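PDB 6PFX: D-alanyl transferase DltD from Enterococcus faecium TX0133A04, which probably transfers D-alanine onto lipoteichoic acid in the Gram-positive cell wall, using an SGNH-hydrolase-like domain associated with the membrane. Local coordinates for residues D265-P270 and H388-K393; H286-F291 and S373-D378; L290-P295 and Q359-F364. All coordinates share one frame; numbering follows the deposited sequence.

Contact 1 of 3, residues D265-P270 and H388-K393; sequences DYRFSP and HQIPDK
The ring of Phe268 meets the chain at His388 and Gln389 with its CD1-CE1 side: both atoms lie 3.4 Å from His388 O, which comes obliquely, while Gln389 O lies at the ring edge near its plane. These are contacts of weakly polarised ring C-H groups with carbonyl oxygens. Beyond them CE1 rests 3.9 Å from Ile390 CG1, the two side chains meeting at a slant. Next to this, Arg267 crosses Pro391 at about a right angle, its CD 4.0 Å from Pro391 CG and its NH1 equally near Pro391 CD. The guanidinium stops short of a salt bridge with Asp392, and a water spans the gap, accepting from Arg267 NH1 and donating to Asp392 OD1 at 2.7 Å.

A second shell positions this arginine. Asp265 takes it side-on, NH2 to OD2 at 2.8 Å and 171°, NE to OD1, both through syn lone pairs and nearly in the guanidinium plane. The backbone N of Arg267 also reaches Asp265 OD1, from above the carboxylate plane, closing an Asx turn. A bend at chi3 (-52°) turns the guanidinium back, and Phe268 CZ lies 3.7 Å above its plane, toward the rim; Arg267 CB in turn sits over the centre of the phenyl ring.

No direct hydrogen bond joins the two segments here. Lys317 of helix 308-323 bonds to both Arg267 O and Gln389 O, and Lys316 to Pro391 O. The contact thus ties the loop before helix 271-284 to the tail after helix 384-388, at the protein surface beside helix 308-323.

Contact 2 of 3, residues H286-F291 and S373-D378; sequences HNEVLF and SKYHLD
Tyr375 and Glu288 reach across this contact from opposite segments, each delivering its polar end to the other segment. The tyrosine ring points its hydroxyl end at the residue just before strand 288-293, where OH donates to Asn287 O at 2.6 Å. The acceptor lies at the ring edge, and the approach is in the carbonyl plane with a C=O...O angle of 157°. The first torsion, with CG opposite the carbonyl carbon, projects the ring toward the strand. Phe327 stacks on this ring, and Ala283 of helix 271-284 also touches it.

Glu288 works in the reverse direction. Its chain folds at chi2 (-75°), bringing the carboxylate round to Ser373, which it receives with both oxygens. OE2 takes the backbone N of Ser373 through its syn lone pair, at 2.8 Å and 166°; OE1 accepts from Ser373 OG at 2.6 Å, on the syn side but somewhat out of the carboxylate plane. One serine thus bonds to both oxygens, which should restrain the rotation of the carboxylate; Arg329 adds a salt bridge to OE1.

Between these two grips sits a water, also in the plane of the tyrosine ring. It donates to Tyr375 OH at 2.7 Å and to Ser373 OG, and it accepts from Val289 N, linking the strand backbone with both side chains. The amide of Asn287 turns elsewhere, its ND2 donating to Met93 O and Lys96 O.

Each hydroxyl is both donor and acceptor, and the Glu288 carboxylate is shared by Ser373 and Arg329. Such a network probably favours the ionised form of Glu288 and pins an irregular chain to the place where the strand begins by directional bonds, with little apolar contact.

Contact 3 of 3, residues L290-P295 and Q359-F364; sequences LFIIPP and QQIRPF
Leu290 and Ile361 make the central apolar contact between strand 288-293 and helix 351-365. Leu290 CD2 presses 3.7 Å from Ile361 CG1, and the two side chains cross at about a right angle. The same methyl lies over the helix backbone, 3.8 Å from Gln360 C, and touches Gln360 CB. What carries it there is a first torsion of 170°, which sets CG opposite the backbone N and extends the leucine toward the helix. Two residues further along the strand, Ile292 CD1 meets Ile361 CD1 at 4.1 Å, again crosswise, so Ile361 serves two strand residues through one branch.

Aromatic contact comes from Phe364, one helical turn beyond Gln360. Its ring flanks the base of Leu290, CD2 at 3.8 Å from Leu290 CB, and CE2 lies equally close to the backbone N of that leucine, approached obliquely. Lys97 of strand 97-101 and Arg329 also touch this phenylalanine, and a bound glycerol lies about 3 Å from its side chain.

Polar bonding runs between neighbouring strands and inside the helix, not across this contact. Leu290 is bonded through its backbone to Val98 and Phe100, and Ile292 to Phe100, within the parallel sheet. On the helix, a weak bond links Phe364 N to Gln360 O.

The axes of the segments 290-293 and 359-364 are nearly antiparallel (175°) and pass 9.8 Å apart, as expected for a helix laid against a sheet in an alpha/beta fold of the SGNH-hydrolase type. With no hydrogen bond across it, the interface rests on apolar packing of branched and aromatic side chains.

Contacts 2 and 3 share strand 288-293, using its start and its later part, and they touch where Glu288 O packs against Phe364 CZ. Contact 3 is the buried one, mainly apolar, with no hydrogen bond across it, joining sheet to helix; contact 2 is partly buried and relies on hydrogen bonds to an irregular chain. Contact 1 stands apart on the surface, its centre about 22 Å and 24 Å from those of contacts 2 and 3, and combines carbonyl, proline and water-mediated contacts between two loops. Both others are nested within the loop it closes. In this protein the three go from apolar packing in the core, through directional bonds, to a water-bridged charge pair at the surface.

Contact 1 of 3, residues D265-P270 and H388-K393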
loop_
_atom_site.group_PDB
_atom_site.type_symbol
_atom_site.label_atom_id
_atom_site.label_comp_id
_atom_site.label_asym_id
_atom_site.label_seq_id
_atom_site.Cartn_x
_atom_site.Cartn_y
_atom_site.Cartn_z
ATOM N N ASP A 265 -0.216 -19.398 -5.011
ATOM C CA ASP A 265 -0.440 -19.439 -3.569
ATOM C C ASP A 265 0.144 -18.156 -3.005
ATOM O O ASP A 265 1.306 -17.843 -3.282
ATOM C CB ASP A 265 0.239 -20.672 -2.947
ATOM C CG ASP A 265 -0.391 -21.094 -1.611
ATOM O OD1 ASP A 265 -0.963 -20.232 -0.909
ATOM O OD2 ASP A 265 -0.312 -22.285 -1.248
ATOM N N TYR A 266 -0.677 -17.400 -2.272
ATOM C CA TYR A 266 -0.253 -16.171 -1.612
ATOM C C TYR A 266 -0.194 -16.317 -0.093
ATOM O O TYR A 266 -0.197 -15.310 0.630
ATOM C CB TYR A 266 -1.213 -15.034 -1.978
ATOM C CG TYR A 266 -1.380 -14.719 -3.452
ATOM C CD1 TYR A 266 -0.313 -14.807 -4.334
ATOM C CD2 TYR A 266 -2.605 -14.272 -3.946
ATOM C CE1 TYR A 266 -0.467 -14.498 -5.678
ATOM C CE2 TYR A 266 -2.765 -13.964 -5.284
ATOM C CZ TYR A 266 -1.695 -14.054 -6.143
ATOM O OH TYR A 266 -1.894 -13.740 -7.478
ATOM N N ARG A 267 -0.137 -17.546 0.409
ATOM C CA ARG A 267 -0.195 -17.746 1.846
ATOM C C ARG A 267 1.184 -17.804 2.479
ATOM O O ARG A 267 1.270 -17.745 3.708
ATOM C CB ARG A 267 -0.987 -19.008 2.199
ATOM C CG ARG A 267 -2.465 -18.924 1.816
ATOM C CD ARG A 267 -3.211 -20.246 1.964
ATOM N NE ARG A 267 -2.483 -21.291 1.261
ATOM C CZ ARG A 267 -2.431 -22.559 1.646
ATOM N NH1 ARG A 267 -3.066 -22.971 2.730
ATOM N NH2 ARG A 267 -1.696 -23.417 0.967
ATOM N N PHE A 268 2.252 -17.881 1.679
ATOM C CA PHE A 268 3.615 -18.085 2.182
ATOM C C PHE A 268 4.531 -17.070 1.520
ATOM O O PHE A 268 4.669 -17.080 0.296
ATOM C CB PHE A 268 4.108 -19.509 1.849
ATOM C CG PHE A 268 3.137 -20.565 2.231
ATOM C CD1 PHE A 268 2.767 -20.734 3.542
ATOM C CD2 PHE A 268 2.548 -21.360 1.271
ATOM C CE1 PHE A 268 1.830 -21.689 3.886
ATOM C CE2 PHE A 268 1.631 -22.315 1.613
ATOM C CZ PHE A 268 1.259 -22.476 2.913
ATOM N N SER A 269 5.163 -16.189 2.311
ATOM C CA SER A 269 5.939 -15.146 1.649
ATOM C C SER A 269 6.803 -14.368 2.624
ATOM O O SER A 269 6.378 -14.154 3.763
ATOM C CB SER A 269 4.966 -14.127 1.029
ATOM O OG SER A 269 5.623 -13.127 0.276
ATOM N N PRO A 270 7.987 -13.898 2.204
ATOM C CA PRO A 270 8.685 -12.860 2.982
ATOM C C PRO A 270 7.849 -11.619 3.163
ATOM O O PRO A 270 8.097 -10.863 4.103
ATOM C CB PRO A 270 9.930 -12.545 2.138
ATOM C CG PRO A 270 10.114 -13.760 1.266
ATOM C CD PRO A 270 8.736 -14.279 0.992
ATOM N N HIS A 388 6.109 -18.984 6.602
ATOM C CA HIS A 388 5.709 -20.291 6.096
ATOM C C HIS A 388 4.473 -20.861 6.791
ATOM O O HIS A 388 4.048 -21.972 6.454
ATOM C CB HIS A 388 6.870 -21.286 6.256
ATOM C CG HIS A 388 8.139 -20.865 5.581
ATOM N ND1 HIS A 388 8.157 -20.103 4.433
ATOM C CD2 HIS A 388 9.434 -21.116 5.887
ATOM C CE1 HIS A 388 9.409 -19.899 4.063
ATOM N NE2 HIS A 388 10.203 -20.500 4.929
ATOM N N GLN A 389 3.870 -20.119 7.718
ATOM C CA GLN A 389 2.791 -20.645 8.547
ATOM C C GLN A 389 1.547 -20.911 7.711
ATOM O O GLN A 389 1.068 -20.023 7.003
ATOM C CB GLN A 389 2.452 -19.615 9.631
ATOM C CG GLN A 389 1.141 -19.863 10.379
ATOM C CD GLN A 389 1.324 -20.659 11.651
ATOM O OE1 GLN A 389 2.188 -20.356 12.471
ATOM N NE2 GLN A 389 0.494 -21.673 11.831
ATOM N N ILE A 390 0.994 -22.111 7.841
ATOM C CA ILE A 390 -0.289 -22.434 7.199
ATOM C C ILE A 390 -1.409 -21.817 8.012
ATOM O O ILE A 390 -1.442 -21.986 9.242
ATOM C CB ILE A 390 -0.452 -23.954 7.086
ATOM C CG1 ILE A 390 0.738 -24.548 6.331
ATOM C CG2 ILE A 390 -1.767 -24.282 6.394
ATOM C CD1 ILE A 390 0.698 -26.074 6.181
ATOM N N PRO A 391 -2.359 -21.102 7.388
ATOM C CA PRO A 391 -3.359 -20.362 8.173
ATOM C C PRO A 391 -4.356 -21.222 8.936
ATOM O O PRO A 391 -4.956 -20.728 9.897
ATOM C CB PRO A 391 -4.104 -19.522 7.117
ATOM C CG PRO A 391 -3.258 -19.491 5.942
ATOM C CD PRO A 391 -2.398 -20.735 5.958
ATOM N N ASP A 392 -4.578 -22.476 8.535
ATOM C CA ASP A 392 -5.789 -23.171 8.958
ATOM C C ASP A 392 -5.843 -23.441 10.456
ATOM O O ASP A 392 -6.936 -23.480 11.029
ATOM C CB ASP A 392 -5.921 -24.499 8.215
ATOM C CG ASP A 392 -6.026 -24.323 6.726
ATOM O OD1 ASP A 392 -5.339 -23.428 6.184
ATOM O OD2 ASP A 392 -6.779 -25.100 6.097
ATOM N N LYS A 393 -4.708 -23.655 11.103
ATOM C CA LYS A 393 -4.717 -23.920 12.537
ATOM C C LYS A 393 -4.701 -22.661 13.391
ATOM O O LYS A 393 -4.834 -22.761 14.617
ATOM C CB LYS A 393 -3.567 -24.859 12.893
ATOM C CG LYS A 393 -3.882 -26.292 12.472
ATOM C CD LYS A 393 -2.663 -27.189 12.508
ATOM C CE LYS A 393 -3.033 -28.607 12.940
ATOM N NZ LYS A 393 -1.853 -29.519 12.935
HETATM O O HOH W 1 -5.373 -21.847 4.015
#

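Contact 2 of 3, residues H286-F291 and S373-D378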
loop_
_atom_site.group_PDB
_atom_site.type_symbol
_atom_site.label_atom_id
_atom_site.label_comp_id
_atom_site.label_asym_id
_atom_site.label_seq_id
_atom_site.Cartn_x
_atom_site.Cartn_y
_atom_site.Cartn_z
ATOM N N HIS A 286 1.561 5.505 16.808
ATOM C CA HIS A 286 0.183 5.579 17.297
ATOM C C HIS A 286 -0.793 5.972 16.185
ATOM O O HIS A 286 -1.735 6.745 16.394
ATOM C CB HIS A 286 0.087 6.486 18.528
ATOM C CG HIS A 286 1.051 6.106 19.615
ATOM N ND1 HIS A 286 0.906 4.960 20.369
ATOM C CD2 HIS A 286 2.188 6.699 20.050
ATOM C CE1 HIS A 286 1.904 4.871 21.230
ATOM N NE2 HIS A 286 2.697 5.914 21.057
ATOM N N ASN A 287 -0.577 5.423 14.992
ATOM C CA ASN A 287 -1.505 5.640 13.899
ATOM C C ASN A 287 -2.749 4.788 14.115
ATOM O O ASN A 287 -2.658 3.626 14.510
ATOM C CB ASN A 287 -0.888 5.207 12.571
ATOM C CG ASN A 287 0.240 6.096 12.130
ATOM O OD1 ASN A 287 1.345 5.631 11.875
ATOM N ND2 ASN A 287 -0.022 7.388 12.058
ATOM N N GLU A 288 -3.911 5.353 13.827
ATOM C CA GLU A 288 -5.119 4.560 13.660
ATOM C C GLU A 288 -5.228 4.247 12.175
ATOM O O GLU A 288 -5.024 5.131 11.338
ATOM C CB GLU A 288 -6.346 5.329 14.129
ATOM C CG GLU A 288 -6.388 5.540 15.655
ATOM C CD GLU A 288 -6.756 4.277 16.441
ATOM O OE1 GLU A 288 -7.185 3.266 15.845
ATOM O OE2 GLU A 288 -6.615 4.291 17.684
ATOM N N VAL A 289 -5.500 2.992 11.844
ATOM C CA VAL A 289 -5.401 2.537 10.465
ATOM C C VAL A 289 -6.671 1.798 10.077
ATOM O O VAL A 289 -7.214 1.018 10.867
ATOM C CB VAL A 289 -4.187 1.596 10.248
ATOM C CG1 VAL A 289 -3.913 1.377 8.756
ATOM C CG2 VAL A 289 -2.944 2.093 10.949
ATOM N N LEU A 290 -7.135 2.043 8.849
ATOM C CA LEU A 290 -8.114 1.200 8.170
ATOM C C LEU A 290 -7.383 0.410 7.087
ATOM O O LEU A 290 -6.823 0.998 6.151
ATOM C CB LEU A 290 -9.243 2.028 7.548
ATOM C CG LEU A 290 -10.213 1.282 6.614
ATOM C CD1 LEU A 290 -11.022 0.204 7.350
ATOM C CD2 LEU A 290 -11.166 2.256 5.887
ATOM N N PHE A 291 -7.369 -0.914 7.227
ATOM C CA PHE A 291 -6.818 -1.805 6.217
ATOM C C PHE A 291 -7.948 -2.296 5.322
ATOM O O PHE A 291 -9.047 -2.578 5.803
ATOM C CB PHE A 291 -6.114 -3.009 6.856
ATOM C CG PHE A 291 -4.892 -2.636 7.657
ATOM C CD1 PHE A 291 -3.665 -2.491 7.037
ATOM C CD2 PHE A 291 -4.974 -2.428 9.028
ATOM C CE1 PHE A 291 -2.528 -2.139 7.762
ATOM C CE2 PHE A 291 -3.838 -2.067 9.766
ATOM C CZ PHE A 291 -2.617 -1.932 9.128
ATOM N N SER A 373 -7.327 2.129 19.249
ATOM C CA SER A 373 -6.501 0.947 19.081
ATOM C C SER A 373 -5.339 1.015 20.062
ATOM O O SER A 373 -4.740 2.076 20.259
ATOM C CB SER A 373 -5.948 0.881 17.658
ATOM O OG SER A 373 -6.974 0.825 16.685
ATOM N N LYS A 374 -5.034 -0.118 20.682
ATOM C CA LYS A 374 -3.860 -0.261 21.533
ATOM C C LYS A 374 -3.083 -1.465 21.032
ATOM O O LYS A 374 -3.640 -2.564 20.904
ATOM C CB LYS A 374 -4.250 -0.446 22.996
ATOM C CG LYS A 374 -4.968 0.741 23.602
ATOM C CD LYS A 374 -4.103 1.986 23.601
ATOM C CE LYS A 374 -4.879 3.176 24.131
ATOM N NZ LYS A 374 -4.023 4.395 24.135
ATOM N N TYR A 375 -1.815 -1.257 20.727
ATOM C CA TYR A 375 -1.047 -2.245 19.994
ATOM C C TYR A 375 -0.158 -3.069 20.906
ATOM O O TYR A 375 0.389 -2.570 21.897
ATOM C CB TYR A 375 -0.217 -1.578 18.897
ATOM C CG TYR A 375 -1.077 -0.800 17.928
ATOM C CD1 TYR A 375 -2.066 -1.451 17.204
ATOM C CD2 TYR A 375 -0.915 0.572 17.736
ATOM C CE1 TYR A 375 -2.871 -0.770 16.316
ATOM C CE2 TYR A 375 -1.714 1.263 16.844
ATOM C CZ TYR A 375 -2.692 0.587 16.143
ATOM O OH TYR A 375 -3.483 1.238 15.247
ATOM N N HIS A 376 -0.022 -4.342 20.543
ATOM C CA HIS A 376 0.872 -5.287 21.208
ATOM C C HIS A 376 1.683 -5.953 20.106
ATOM O O HIS A 376 1.284 -7.002 19.593
ATOM C CB HIS A 376 0.075 -6.283 22.017
ATOM C CG HIS A 376 -0.609 -5.660 23.186
ATOM N ND1 HIS A 376 -1.932 -5.273 23.157
ATOM C CD2 HIS A 376 -0.135 -5.295 24.399
ATOM C CE1 HIS A 376 -2.248 -4.720 24.315
ATOM N NE2 HIS A 376 -1.175 -4.721 25.084
ATOM N N LEU A 377 2.811 -5.340 19.737
ATOM C CA LEU A 377 3.630 -5.888 18.665
ATOM C C LEU A 377 4.300 -7.194 19.084
ATOM O O LEU A 377 4.715 -7.367 20.235
ATOM C CB LEU A 377 4.689 -4.893 18.211
ATOM C CG LEU A 377 4.150 -3.628 17.552
ATOM C CD1 LEU A 377 5.260 -2.608 17.431
ATOM C CD2 LEU A 377 3.543 -3.946 16.193
ATOM N N ASP A 378 4.390 -8.126 18.136
ATOM C CA ASP A 378 5.087 -9.388 18.340
ATOM C C ASP A 378 6.127 -9.555 17.246
ATOM O O ASP A 378 5.783 -9.695 16.067
ATOM C CB ASP A 378 4.114 -10.558 18.301
ATOM C CG ASP A 378 4.736 -11.846 18.794
ATOM O OD1 ASP A 378 5.986 -11.958 18.878
ATOM O OD2 ASP A 378 3.959 -12.754 19.126
HETATM O O HOH W 2 -2.128 3.466 19.802
HETATM O O HOH W 3 -5.748 0.656 13.804
#

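Contact 3 of 3, residues L290-P295 and Q359-F364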
loop_
_atom_site.group_PDB
_atom_site.type_symbol
_atom_site.label_atom_id
_atom_site.label_comp_id
_atom_site.label_asym_id
_atom_site.label_seq_id
_atom_site.Cartn_x
_atom_site.Cartn_y
_atom_site.Cartn_z
ATOM N N LEU A 290 -7.135 2.043 8.849
ATOM C CA LEU A 290 -8.114 1.200 8.170
ATOM C C LEU A 290 -7.383 0.410 7.087
ATOM O O LEU A 290 -6.823 0.998 6.151
ATOM C CB LEU A 290 -9.243 2.028 7.548
ATOM C CG LEU A 290 -10.213 1.282 6.614
ATOM C CD1 LEU A 290 -11.022 0.204 7.350
ATOM C CD2 LEU A 290 -11.166 2.256 5.887
ATOM N N PHE A 291 -7.369 -0.914 7.227
ATOM C CA PHE A 291 -6.818 -1.805 6.217
ATOM C C PHE A 291 -7.948 -2.296 5.322
ATOM O O PHE A 291 -9.047 -2.578 5.803
ATOM C CB PHE A 291 -6.114 -3.009 6.856
ATOM C CG PHE A 291 -4.892 -2.636 7.657
ATOM C CD1 PHE A 291 -3.665 -2.491 7.037
ATOM C CD2 PHE A 291 -4.974 -2.428 9.028
ATOM C CE1 PHE A 291 -2.528 -2.139 7.762
ATOM C CE2 PHE A 291 -3.838 -2.067 9.766
ATOM C CZ PHE A 291 -2.617 -1.932 9.128
ATOM N N ILE A 292 -7.677 -2.362 4.019
ATOM C CA ILE A 292 -8.629 -2.832 3.007
ATOM C C ILE A 292 -7.992 -4.004 2.274
ATOM O O ILE A 292 -6.857 -3.893 1.793
ATOM C CB ILE A 292 -9.012 -1.694 2.031
ATOM C CG1 ILE A 292 -9.594 -0.521 2.830
ATOM C CG2 ILE A 292 -9.971 -2.204 0.934
ATOM C CD1 ILE A 292 -9.784 0.774 2.058
ATOM N N ILE A 293 -8.730 -5.115 2.177
ATOM C CA ILE A 293 -8.277 -6.320 1.489
ATOM C C ILE A 293 -9.215 -6.555 0.315
ATOM O O ILE A 293 -10.384 -6.916 0.526
ATOM C CB ILE A 293 -8.327 -7.552 2.395
ATOM C CG1 ILE A 293 -7.585 -7.294 3.703
ATOM C CG2 ILE A 293 -7.666 -8.709 1.664
ATOM C CD1 ILE A 293 -7.649 -8.432 4.719
ATOM N N PRO A 294 -8.771 -6.329 -0.914
ATOM C CA PRO A 294 -9.652 -6.495 -2.070
ATOM C C PRO A 294 -9.756 -7.950 -2.473
ATOM O O PRO A 294 -8.860 -8.756 -2.186
ATOM C CB PRO A 294 -8.929 -5.712 -3.175
ATOM C CG PRO A 294 -7.465 -5.924 -2.813
ATOM C CD PRO A 294 -7.462 -5.769 -1.298
ATOM N N PRO A 295 -10.808 -8.299 -3.189
ATOM C CA PRO A 295 -10.940 -9.640 -3.755
ATOM C C PRO A 295 -10.215 -9.729 -5.091
ATOM O O PRO A 295 -9.611 -8.782 -5.572
ATOM C CB PRO A 295 -12.441 -9.734 -4.005
ATOM C CG PRO A 295 -12.792 -8.319 -4.411
ATOM C CD PRO A 295 -11.956 -7.434 -3.517
ATOM N N GLN A 359 -17.644 3.266 2.243
ATOM C CA GLN A 359 -18.553 3.056 3.366
ATOM C C GLN A 359 -17.805 2.849 4.673
ATOM O O GLN A 359 -18.397 2.985 5.751
ATOM C CB GLN A 359 -19.481 1.881 3.087
ATOM C CG GLN A 359 -20.209 1.980 1.741
ATOM C CD GLN A 359 -20.802 3.347 1.445
ATOM O OE1 GLN A 359 -21.626 3.854 2.203
ATOM N NE2 GLN A 359 -20.363 3.966 0.349
ATOM N N GLN A 360 -16.541 2.467 4.607
ATOM C CA GLN A 360 -15.720 2.368 5.800
ATOM C C GLN A 360 -14.711 3.497 5.897
ATOM O O GLN A 360 -14.415 3.935 7.008
ATOM C CB GLN A 360 -15.064 0.986 5.882
ATOM C CG GLN A 360 -16.157 -0.110 5.991
ATOM C CD GLN A 360 -15.616 -1.510 6.138
ATOM O OE1 GLN A 360 -14.788 -1.789 7.013
ATOM N NE2 GLN A 360 -16.095 -2.414 5.285
ATOM N N ILE A 361 -14.221 4.019 4.768
ATOM C CA ILE A 361 -13.291 5.145 4.816
ATOM C C ILE A 361 -13.975 6.380 5.385
ATOM O O ILE A 361 -13.422 7.076 6.245
ATOM C CB ILE A 361 -12.716 5.452 3.418
ATOM C CG1 ILE A 361 -11.766 4.348 2.954
ATOM C CG2 ILE A 361 -12.071 6.858 3.395
ATOM C CD1 ILE A 361 -11.511 4.388 1.432
ATOM N N ARG A 362 -15.172 6.693 4.881
ATOM C CA ARG A 362 -15.851 7.930 5.249
ATOM C C ARG A 362 -16.133 8.015 6.740
ATOM O O ARG A 362 -15.707 9.003 7.366
ATOM C CB ARG A 362 -17.135 8.100 4.414
ATOM C CG ARG A 362 -17.843 9.457 4.590
ATOM C CD ARG A 362 -19.271 9.432 4.038
ATOM N NE ARG A 362 -20.055 8.377 4.672
ATOM C CZ ARG A 362 -20.479 8.403 5.934
ATOM N NH1 ARG A 362 -20.204 9.440 6.717
ATOM N NH2 ARG A 362 -21.182 7.385 6.411
ATOM N N PRO A 363 -16.797 7.055 7.385
ATOM C CA PRO A 363 -17.051 7.227 8.824
ATOM C C PRO A 363 -15.783 7.232 9.675
ATOM O O PRO A 363 -15.756 7.885 10.729
ATOM C CB PRO A 363 -17.985 6.063 9.161
ATOM C CG PRO A 363 -17.660 5.021 8.124
ATOM C CD PRO A 363 -17.372 5.797 6.868
ATOM N N PHE A 364 -14.725 6.545 9.234
ATOM C CA PHE A 364 -13.436 6.581 9.924
ATOM C C PHE A 364 -12.846 7.982 9.890
ATOM O O PHE A 364 -12.583 8.585 10.933
ATOM C CB PHE A 364 -12.490 5.579 9.247
ATOM C CG PHE A 364 -11.074 5.554 9.787
ATOM C CD1 PHE A 364 -10.816 5.512 11.145
ATOM C CD2 PHE A 364 -10.000 5.523 8.908
ATOM C CE1 PHE A 364 -9.489 5.467 11.630
ATOM C CE2 PHE A 364 -8.701 5.445 9.364
ATOM C CZ PHE A 364 -8.437 5.440 10.738
#